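Local coordinates for protein small COPII coat GTPase SAR1 (Encephalitozoon cuniculi, PDB 6VS4) that is a small GTPase of the ADP-ribosylation factor family, with a P-loop fold, associated with the COPII coat, at residues K58-S63 against S76-G81. Sequence-based numbering, arbitrary orientation.
Sequences KLKSDS and SYIEIG
K60 and I80 mark the nearest backbone approach, 6.0 Å between their CA atoms, where the chain leaving helix 52-59 passes strand 75-80; K60 (psi 153°) is where it turns out of the helix. No hydrogen bond joins the two segments; the strand's side chains meet both side-chain and backbone atoms of L59 and K60. I80 CD1, on an arm whose CG1 stands anti to the carbonyl carbon (chi1 -54°), meets two successive residues, L59 CB at 4.0 Å and K60 CB at 3.9 Å. The I80 CG2 branch lies 4.0 Å from L59 O. I78, two residues back on the same strand face, is fully extended (chi1 and chi2 near 180°) and crosses the lysine chain at about a right angle, its CD1 3.8 Å from K60 CD. Y67 and D65 border K60 and I78, and F28 and V32 of helix 9-33 pack on L59. Nearly all carbon to carbon and burying 165 Å², the contact implies modest van der Waals packing of the end of helix 52-59 on strand 75-80 of the mixed sheet, in which K60 gives its methylenes to the isoleucines and its ammonium to D62, a long salt bridge (K60 NZ to D62 OD2 3.6 Å).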
loop_
_atom_site.group_PDB
_atom_site.type_symbol
_atom_site.label_atom_id
_atom_site.label_comp_id
_atom_site.label_asym_id
_atom_site.label_seq_id
_atom_site.Cartn_x
_atom_site.Cartn_y
_atom_site.Cartn_z
ATOM N N LYS A 58 21.553 -3.772 7.596
ATOM C CA LYS A 58 20.506 -2.803 7.311
ATOM C C LYS A 58 20.793 -2.029 6.028
ATOM O O LYS A 58 19.861 -1.674 5.301
ATOM C CB LYS A 58 20.365 -1.848 8.500
ATOM C CG LYS A 58 19.073 -1.065 8.546
ATOM C CD LYS A 58 18.952 -0.254 9.830
ATOM C CE LYS A 58 17.481 -0.020 10.176
ATOM N NZ LYS A 58 16.829 -1.303 10.623
ATOM N N LEU A 59 22.070 -1.801 5.714
ATOM C CA LEU A 59 22.443 -0.994 4.559
ATOM C C LEU A 59 22.438 -1.788 3.263
ATOM O O LEU A 59 22.219 -1.213 2.196
ATOM C CB LEU A 59 23.829 -0.389 4.772
ATOM C CG LEU A 59 24.009 0.489 6.007
ATOM C CD1 LEU A 59 25.482 0.774 6.240
ATOM C CD2 LEU A 59 23.231 1.775 5.859
ATOM N N LYS A 60 22.672 -3.092 3.329
ATOM C CA LYS A 60 22.905 -3.875 2.129
ATOM C C LYS A 60 21.593 -4.255 1.448
ATOM O O LYS A 60 20.537 -4.341 2.080
ATOM C CB LYS A 60 23.711 -5.131 2.474
ATOM C CG LYS A 60 22.897 -6.251 3.091
ATOM C CD LYS A 60 23.781 -7.401 3.532
ATOM C CE LYS A 60 22.973 -8.681 3.670
ATOM N NZ LYS A 60 22.976 -9.461 2.387
ATOM N N SER A 61 21.671 -4.462 0.137
ATOM C CA SER A 61 20.578 -5.041 -0.639
ATOM C C SER A 61 20.848 -6.534 -0.757
ATOM O O SER A 61 21.834 -6.943 -1.380
ATOM C CB SER A 61 20.465 -4.395 -2.021
ATOM O OG SER A 61 19.877 -3.107 -1.961
ATOM N N ASP A 62 19.969 -7.348 -0.170
ATOM C CA ASP A 62 20.189 -8.791 -0.136
ATOM C C ASP A 62 20.316 -9.392 -1.531
ATOM O O ASP A 62 20.832 -10.506 -1.669
ATOM C CB ASP A 62 19.060 -9.468 0.643
ATOM C CG ASP A 62 18.817 -8.815 1.992
ATOM O OD1 ASP A 62 18.009 -7.862 2.052
ATOM O OD2 ASP A 62 19.443 -9.237 2.988
ATOM N N SER A 63 19.873 -8.673 -2.564
ATOM C CA SER A 63 19.917 -9.185 -3.929
ATOM C C SER A 63 21.297 -9.020 -4.558
ATOM O O SER A 63 21.796 -9.935 -5.222
ATOM C CB SER A 63 18.856 -8.485 -4.781
ATOM O OG SER A 63 18.820 -7.094 -4.509
ATOM N N SER A 76 34.623 -8.619 9.039
ATOM C CA SER A 76 33.643 -8.814 7.986
ATOM C C SER A 76 33.943 -7.807 6.890
ATOM O O SER A 76 34.508 -6.740 7.150
ATOM C CB SER A 76 32.205 -8.624 8.488
ATOM O OG SER A 76 31.860 -9.623 9.425
ATOM N N TYR A 77 33.560 -8.149 5.661
ATOM C CA TYR A 77 33.770 -7.255 4.532
ATOM C C TYR A 77 32.668 -7.460 3.502
ATOM O O TYR A 77 32.396 -8.595 3.094
ATOM C CB TYR A 77 35.154 -7.479 3.900
ATOM C CG TYR A 77 35.437 -6.553 2.739
ATOM C CD1 TYR A 77 35.769 -5.220 2.954
ATOM C CD2 TYR A 77 35.346 -7.004 1.429
ATOM C CE1 TYR A 77 36.012 -4.363 1.897
ATOM C CE2 TYR A 77 35.586 -6.154 0.362
ATOM C CZ TYR A 77 35.918 -4.835 0.602
ATOM O OH TYR A 77 36.160 -3.986 -0.452
ATOM N N ILE A 78 32.044 -6.360 3.083
ATOM C CA ILE A 78 31.030 -6.399 2.034
ATOM C C ILE A 78 31.081 -5.089 1.259
ATOM O O ILE A 78 31.236 -4.010 1.840
ATOM C CB ILE A 78 29.622 -6.652 2.614
ATOM C CG1 ILE A 78 28.577 -6.705 1.493
ATOM C CG2 ILE A 78 29.266 -5.574 3.617
ATOM C CD1 ILE A 78 27.179 -6.969 1.982
ATOM N N GLU A 79 30.960 -5.187 -0.058
ATOM C CA GLU A 79 30.914 -4.019 -0.924
ATOM C C GLU A 79 29.458 -3.673 -1.202
ATOM O O GLU A 79 28.739 -4.456 -1.829
ATOM C CB GLU A 79 31.659 -4.279 -2.229
ATOM C CG GLU A 79 33.079 -4.740 -2.004
ATOM C CD GLU A 79 34.000 -4.358 -3.129
ATOM O OE1 GLU A 79 33.552 -3.635 -4.045
ATOM O OE2 GLU A 79 35.175 -4.784 -3.096
ATOM N N ILE A 80 29.034 -2.504 -0.735
ATOM C CA ILE A 80 27.684 -2.007 -0.969
ATOM C C ILE A 80 27.762 -0.808 -1.902
ATOM O O ILE A 80 27.899 0.333 -1.446
ATOM C CB ILE A 80 27.001 -1.626 0.352
ATOM C CG1 ILE A 80 27.052 -2.806 1.327
ATOM C CG2 ILE A 80 25.578 -1.144 0.081
ATOM C CD1 ILE A 80 26.547 -2.466 2.710
ATOM N N GLY A 81 27.695 -1.052 -3.209
ATOM C CA GLY A 81 27.946 0.034 -4.145
ATOM C C GLY A 81 29.358 0.558 -3.961
ATOM O O GLY A 81 30.333 -0.202 -3.968
#